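Local structure of DNA polymerase III subunit beta (Pseudomonas aeruginosa, 4TSZ) at residues M2-Q16 against C80-V93. The protein forms a ring-shaped sliding clamp that tethers DNA polymerases and other proteins to DNA and so confers processivity. Sequence-based numbering, arbitrary orientation.
Sequences MHFTIQREALLKPLQ and CKSLPNDVLIDIRV
Phe4 and Ile91 form a hydrogen-bonded antiparallel pair, Ile91 N to Phe4 O at 2.9 Å and Phe4 N returning to Ile91 O; Ile6 and Ile89 repeat the exchange, and Val93 N reaches Met2 O. Arg8 N to Val87 O carries the pairing to the start of helix 8-16. On the face bearing His3, Thr5, Asp90 and Arg92, the guanidinium of Arg92 lies flat on the His3 ring, planes 5° apart and centres separated by 3.8 Å. In its own ring plane, His3 NE2 gives a fairly straight bond (2.7 Å) to the syn side of Asp90 OD2, while ND1 bonds Glu65, which fixes the imidazole's rotation. On the other face, Ile91 CB sits over the Phe4 ring, 4.0 Å from its centroid, and Ile91 CD1 reaches both Phe4 CZ and Leu11 CD2. This apolar side faces strands 33-39 and 42-48, as in the sheet-and-helix architecture of DNA-clamp domains, here the N-terminal one, whose two helices 8-19 and 73-82 also pack together. Cys80 of helix 73-82 is a knob in a hole of helix 8-19 formed by Arg8, Leu11, Leu12 and Leu15, its SG 3.8 Å from Leu12 CB. Arg8, CG anti to the backbone N (chi1 177°) and extended to NE, runs past the carbonyl oxygens of Cys80, Leu83 and Pro84, with Asn85 OD1 over one guanidinium face and Leu12 CD2 over the other. Its NH2 meets Lys81 O in the guanidinium plane at 2.9 Å. Glu9 OE2 takes two donors: Arg8 NH1, in a salt bridge, from above the carboxylate plane and, on its syn lone pair, Asp86 N (2.9 Å). Gln7 NE2 gives a bent hydrogen bond to Asp86 O from above the carbonyl plane. Beside this turn, Ser82 O bonds Arg271 of the second subunit.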
loop_
_atom_site.group_PDB
_atom_site.type_symbol
_atom_site.label_atom_id
_atom_site.label_comp_id
_atom_site.label_asym_id
_atom_site.label_seq_id
_atom_site.Cartn_x
_atom_site.Cartn_y
_atom_site.Cartn_z
ATOM N N MET E 2 16.114 -21.586 29.953
ATOM C CA MET E 2 16.640 -20.484 29.145
ATOM C C MET E 2 16.143 -19.139 29.724
ATOM O O MET E 2 14.967 -19.009 30.070
ATOM C CB MET E 2 16.171 -20.657 27.690
ATOM C CG MET E 2 16.855 -19.743 26.702
ATOM S SD MET E 2 16.049 -19.798 25.079
ATOM C CE MET E 2 14.937 -18.437 25.247
ATOM N N HIS E 3 17.063 -18.181 29.896
ATOM C CA HIS E 3 16.770 -16.863 30.456
ATOM C C HIS E 3 17.819 -15.855 30.044
ATOM O O HIS E 3 19.009 -16.142 30.117
ATOM C CB HIS E 3 16.633 -16.898 31.994
ATOM C CG HIS E 3 16.572 -15.533 32.614
ATOM N ND1 HIS E 3 17.657 -14.995 33.281
ATOM C CD2 HIS E 3 15.588 -14.602 32.565
ATOM C CE1 HIS E 3 17.285 -13.782 33.657
ATOM N NE2 HIS E 3 16.049 -13.505 33.255
ATOM N N PHE E 4 17.373 -14.662 29.625
ATOM C CA PHE E 4 18.254 -13.571 29.214
ATOM C C PHE E 4 17.541 -12.219 29.293
ATOM O O PHE E 4 16.311 -12.152 29.337
ATOM C CB PHE E 4 18.824 -13.814 27.789
ATOM C CG PHE E 4 17.810 -13.838 26.671
ATOM C CD1 PHE E 4 17.128 -15.012 26.349
ATOM C CD2 PHE E 4 17.548 -12.697 25.924
ATOM C CE1 PHE E 4 16.197 -15.037 25.304
ATOM C CE2 PHE E 4 16.605 -12.720 24.893
ATOM C CZ PHE E 4 15.931 -13.891 24.590
ATOM N N THR E 5 18.336 -11.152 29.332
ATOM C CA THR E 5 17.892 -9.764 29.290
ATOM C C THR E 5 18.489 -9.155 28.024
ATOM O O THR E 5 19.606 -9.526 27.615
ATOM C CB THR E 5 18.215 -8.973 30.572
ATOM O OG1 THR E 5 19.604 -9.075 30.877
ATOM C CG2 THR E 5 17.384 -9.414 31.759
ATOM N N ILE E 6 17.711 -8.273 27.376
ATOM C CA ILE E 6 18.090 -7.624 26.121
ATOM C C ILE E 6 17.354 -6.279 25.963
ATOM O O ILE E 6 16.193 -6.153 26.372
ATOM C CB ILE E 6 17.835 -8.606 24.913
ATOM C CG1 ILE E 6 18.456 -8.100 23.585
ATOM C CG2 ILE E 6 16.348 -9.013 24.768
ATOM C CD1 ILE E 6 18.736 -9.180 22.529
ATOM N N GLN E 7 18.029 -5.283 25.367
ATOM C CA GLN E 7 17.429 -3.985 25.071
ATOM C C GLN E 7 16.485 -4.186 23.902
ATOM O O GLN E 7 16.778 -4.992 23.014
ATOM C CB GLN E 7 18.502 -2.947 24.693
ATOM C CG GLN E 7 19.312 -2.412 25.868
ATOM C CD GLN E 7 18.548 -1.418 26.711
ATOM O OE1 GLN E 7 18.199 -1.691 27.867
ATOM N NE2 GLN E 7 18.268 -0.242 26.153
ATOM N N ARG E 8 15.351 -3.465 23.909
ATOM C CA ARG E 8 14.314 -3.529 22.872
ATOM C C ARG E 8 14.876 -3.524 21.449
ATOM O O ARG E 8 14.561 -4.421 20.670
ATOM C CB ARG E 8 13.279 -2.397 23.064
ATOM C CG ARG E 8 12.194 -2.349 21.990
ATOM C CD ARG E 8 11.417 -1.056 22.046
ATOM N NE ARG E 8 10.530 -0.876 20.891
ATOM C CZ ARG E 8 10.884 -0.290 19.748
ATOM N NH1 ARG E 8 12.116 0.172 19.580
ATOM N NH2 ARG E 8 10.005 -0.166 18.762
ATOM N N GLU E 9 15.718 -2.526 21.131
ATOM C CA GLU E 9 16.305 -2.318 19.802
ATOM C C GLU E 9 17.274 -3.414 19.390
ATOM O O GLU E 9 17.313 -3.764 18.209
ATOM C CB GLU E 9 16.945 -0.920 19.688
ATOM C CG GLU E 9 15.945 0.230 19.774
ATOM C CD GLU E 9 15.335 0.496 21.143
ATOM O OE1 GLU E 9 15.933 0.062 22.158
ATOM O OE2 GLU E 9 14.246 1.115 21.199
ATOM N N ALA E 10 18.032 -3.965 20.356
ATOM C CA ALA E 10 18.990 -5.051 20.119
ATOM C C ALA E 10 18.267 -6.338 19.707
ATOM O O ALA E 10 18.766 -7.054 18.842
ATOM C CB ALA E 10 19.837 -5.291 21.362
ATOM N N LEU E 11 17.080 -6.605 20.299
ATOM C CA LEU E 11 16.263 -7.770 19.970
ATOM C C LEU E 11 15.490 -7.532 18.676
ATOM O O LEU E 11 15.413 -8.432 17.835
ATOM C CB LEU E 11 15.302 -8.109 21.134
ATOM C CG LEU E 11 14.306 -9.277 20.920
ATOM C CD1 LEU E 11 15.031 -10.612 20.717
ATOM C CD2 LEU E 11 13.311 -9.364 22.058
ATOM N N LEU E 12 14.911 -6.327 18.528
ATOM C CA LEU E 12 14.092 -5.948 17.374
ATOM C C LEU E 12 14.776 -6.093 16.019
ATOM O O LEU E 12 14.147 -6.633 15.105
ATOM C CB LEU E 12 13.494 -4.542 17.555
ATOM C CG LEU E 12 12.333 -4.134 16.649
ATOM C CD1 LEU E 12 11.131 -5.072 16.804
ATOM C CD2 LEU E 12 11.926 -2.698 16.920
ATOM N N LYS E 13 16.039 -5.628 15.883
ATOM C CA LYS E 13 16.786 -5.701 14.617
ATOM C C LYS E 13 16.845 -7.129 14.022
ATOM O O LYS E 13 16.244 -7.327 12.960
ATOM C CB LYS E 13 18.161 -5.006 14.699
ATOM N N PRO E 14 17.441 -8.155 14.700
ATOM C CA PRO E 14 17.429 -9.513 14.123
ATOM C C PRO E 14 16.046 -10.154 14.046
ATOM O O PRO E 14 15.782 -10.906 13.108
ATOM C CB PRO E 14 18.350 -10.298 15.065
ATOM C CG PRO E 14 18.302 -9.568 16.342
ATOM C CD PRO E 14 18.194 -8.135 15.973
ATOM N N LEU E 15 15.160 -9.840 15.016
ATOM C CA LEU E 15 13.789 -10.363 15.058
ATOM C C LEU E 15 12.997 -9.933 13.823
ATOM O O LEU E 15 12.345 -10.777 13.220
ATOM C CB LEU E 15 13.091 -9.944 16.367
ATOM C CG LEU E 15 11.767 -10.587 16.772
ATOM C CD1 LEU E 15 11.765 -12.116 16.575
ATOM C CD2 LEU E 15 11.463 -10.251 18.215
ATOM N N GLN E 16 13.111 -8.653 13.409
ATOM C CA GLN E 16 12.425 -8.140 12.213
ATOM C C GLN E 16 12.936 -8.805 10.941
ATOM O O GLN E 16 12.137 -9.140 10.067
ATOM C CB GLN E 16 12.546 -6.612 12.099
ATOM C CG GLN E 16 11.643 -5.840 13.056
ATOM C CD GLN E 16 11.799 -4.337 12.948
ATOM O OE1 GLN E 16 10.823 -3.591 12.977
ATOM N NE2 GLN E 16 13.026 -3.846 12.853
ATOM N N CYS E 80 7.739 -6.766 20.860
ATOM C CA CYS E 80 9.013 -6.042 20.869
ATOM C C CYS E 80 8.858 -4.621 20.289
ATOM O O CYS E 80 9.232 -3.654 20.958
ATOM C CB CYS E 80 10.098 -6.845 20.149
ATOM S SG CYS E 80 11.788 -6.285 20.492
ATOM N N LYS E 81 8.231 -4.491 19.096
ATOM C CA LYS E 81 7.986 -3.205 18.432
ATOM C C LYS E 81 7.084 -2.263 19.272
ATOM O O LYS E 81 7.330 -1.054 19.322
ATOM C CB LYS E 81 7.342 -3.430 17.053
ATOM C CG LYS E 81 8.125 -2.830 15.891
ATOM C CD LYS E 81 7.513 -3.172 14.528
ATOM C CE LYS E 81 7.824 -4.577 14.045
ATOM N NZ LYS E 81 7.511 -4.752 12.603
ATOM N N SER E 82 6.061 -2.824 19.934
ATOM C CA SER E 82 5.097 -2.082 20.751
ATOM C C SER E 82 5.636 -1.616 22.113
ATOM O O SER E 82 5.031 -0.745 22.743
ATOM C CB SER E 82 3.826 -2.905 20.940
ATOM O OG SER E 82 4.101 -4.043 21.738
ATOM N N LEU E 83 6.750 -2.203 22.579
ATOM C CA LEU E 83 7.348 -1.839 23.863
ATOM C C LEU E 83 7.982 -0.443 23.829
ATOM O O LEU E 83 8.372 0.003 22.747
ATOM C CB LEU E 83 8.366 -2.901 24.304
ATOM C CG LEU E 83 7.765 -4.178 24.896
ATOM C CD1 LEU E 83 8.814 -5.242 25.049
ATOM C CD2 LEU E 83 7.067 -3.911 26.221
ATOM N N PRO E 84 8.061 0.290 24.973
ATOM C CA PRO E 84 8.655 1.643 24.933
ATOM C C PRO E 84 10.109 1.620 24.477
ATOM O O PRO E 84 10.838 0.677 24.797
ATOM C CB PRO E 84 8.541 2.139 26.380
ATOM C CG PRO E 84 7.547 1.254 27.028
ATOM C CD PRO E 84 7.646 -0.070 26.346
ATOM N N ASN E 85 10.523 2.649 23.719
ATOM C CA ASN E 85 11.887 2.789 23.196
ATOM C C ASN E 85 12.929 2.623 24.287
ATOM O O ASN E 85 12.773 3.173 25.375
ATOM C CB ASN E 85 12.070 4.140 22.477
ATOM C CG ASN E 85 11.339 4.285 21.155
ATOM O OD1 ASN E 85 10.982 3.308 20.486
ATOM N ND2 ASN E 85 11.121 5.520 20.731
ATOM N N ASP E 86 13.944 1.793 24.010
ATOM C CA ASP E 86 15.098 1.517 24.872
ATOM C C ASP E 86 14.858 0.739 26.181
ATOM O O ASP E 86 15.757 0.664 27.021
ATOM C CB ASP E 86 15.975 2.771 25.026
ATOM C CG ASP E 86 16.415 3.355 23.692
ATOM O OD1 ASP E 86 17.275 2.732 23.029
ATOM O OD2 ASP E 86 15.883 4.428 23.304
ATOM N N VAL E 87 13.680 0.096 26.326
ATOM C CA VAL E 87 13.363 -0.704 27.519
ATOM C C VAL E 87 14.196 -2.009 27.578
ATOM O O VAL E 87 14.527 -2.583 26.530
ATOM C CB VAL E 87 11.830 -0.961 27.668
ATOM C CG1 VAL E 87 11.315 -2.008 26.676
ATOM C CG2 VAL E 87 11.450 -1.346 29.098
ATOM N N LEU E 88 14.547 -2.453 28.804
ATOM C CA LEU E 88 15.241 -3.725 29.009
ATOM C C LEU E 88 14.167 -4.820 29.106
ATOM O O LEU E 88 13.225 -4.707 29.902
ATOM C CB LEU E 88 16.106 -3.701 30.275
ATOM C CG LEU E 88 17.010 -4.932 30.506
ATOM C CD1 LEU E 88 18.136 -5.015 29.468
ATOM C CD2 LEU E 88 17.593 -4.922 31.908
ATOM N N ILE E 89 14.287 -5.851 28.266
ATOM C CA ILE E 89 13.329 -6.950 28.221
ATOM C C ILE E 89 13.918 -8.176 28.914
ATOM O O ILE E 89 15.031 -8.600 28.586
ATOM C CB ILE E 89 12.897 -7.265 26.759
ATOM C CG1 ILE E 89 12.454 -6.001 25.991
ATOM C CG2 ILE E 89 11.813 -8.350 26.713
ATOM C CD1 ILE E 89 12.411 -6.181 24.453
ATOM N N ASP E 90 13.161 -8.753 29.863
ATOM C CA ASP E 90 13.539 -9.992 30.524
ATOM C C ASP E 90 12.745 -11.123 29.860
ATOM O O ASP E 90 11.512 -11.055 29.783
ATOM C CB ASP E 90 13.284 -9.937 32.035
ATOM C CG ASP E 90 13.846 -11.150 32.756
ATOM O OD1 ASP E 90 13.192 -12.223 32.723
ATOM O OD2 ASP E 90 14.948 -11.040 33.325
ATOM N N ILE E 91 13.461 -12.129 29.330
ATOM C CA ILE E 91 12.859 -13.271 28.634
ATOM C C ILE E 91 13.272 -14.582 29.289
ATOM O O ILE E 91 14.466 -14.843 29.429
ATOM C CB ILE E 91 13.157 -13.250 27.099
ATOM C CG1 ILE E 91 12.503 -12.016 26.418
ATOM C CG2 ILE E 91 12.679 -14.555 26.424
ATOM C CD1 ILE E 91 12.976 -11.704 24.999
ATOM N N ARG E 92 12.288 -15.415 29.669
ATOM C CA ARG E 92 12.563 -16.729 30.258
ATOM C C ARG E 92 11.538 -17.790 29.850
ATOM O O ARG E 92 10.391 -17.461 29.525
ATOM C CB ARG E 92 12.755 -16.674 31.789
ATOM C CG ARG E 92 11.496 -16.382 32.602
ATOM C CD ARG E 92 11.676 -16.679 34.084
ATOM N NE ARG E 92 12.589 -15.743 34.748
ATOM C CZ ARG E 92 13.825 -16.044 35.142
ATOM N NH1 ARG E 92 14.322 -17.258 34.931
ATOM N NH2 ARG E 92 14.577 -15.132 35.743
ATOM N N VAL E 93 11.967 -19.058 29.861
ATOM C CA VAL E 93 11.109 -20.199 29.546
ATOM C C VAL E 93 10.638 -20.789 30.872
ATOM O O VAL E 93 11.462 -21.095 31.737
ATOM C CB VAL E 93 11.792 -21.251 28.629
ATOM C CG1 VAL E 93 10.871 -22.441 28.367
ATOM C CG2 VAL E 93 12.242 -20.629 27.309
#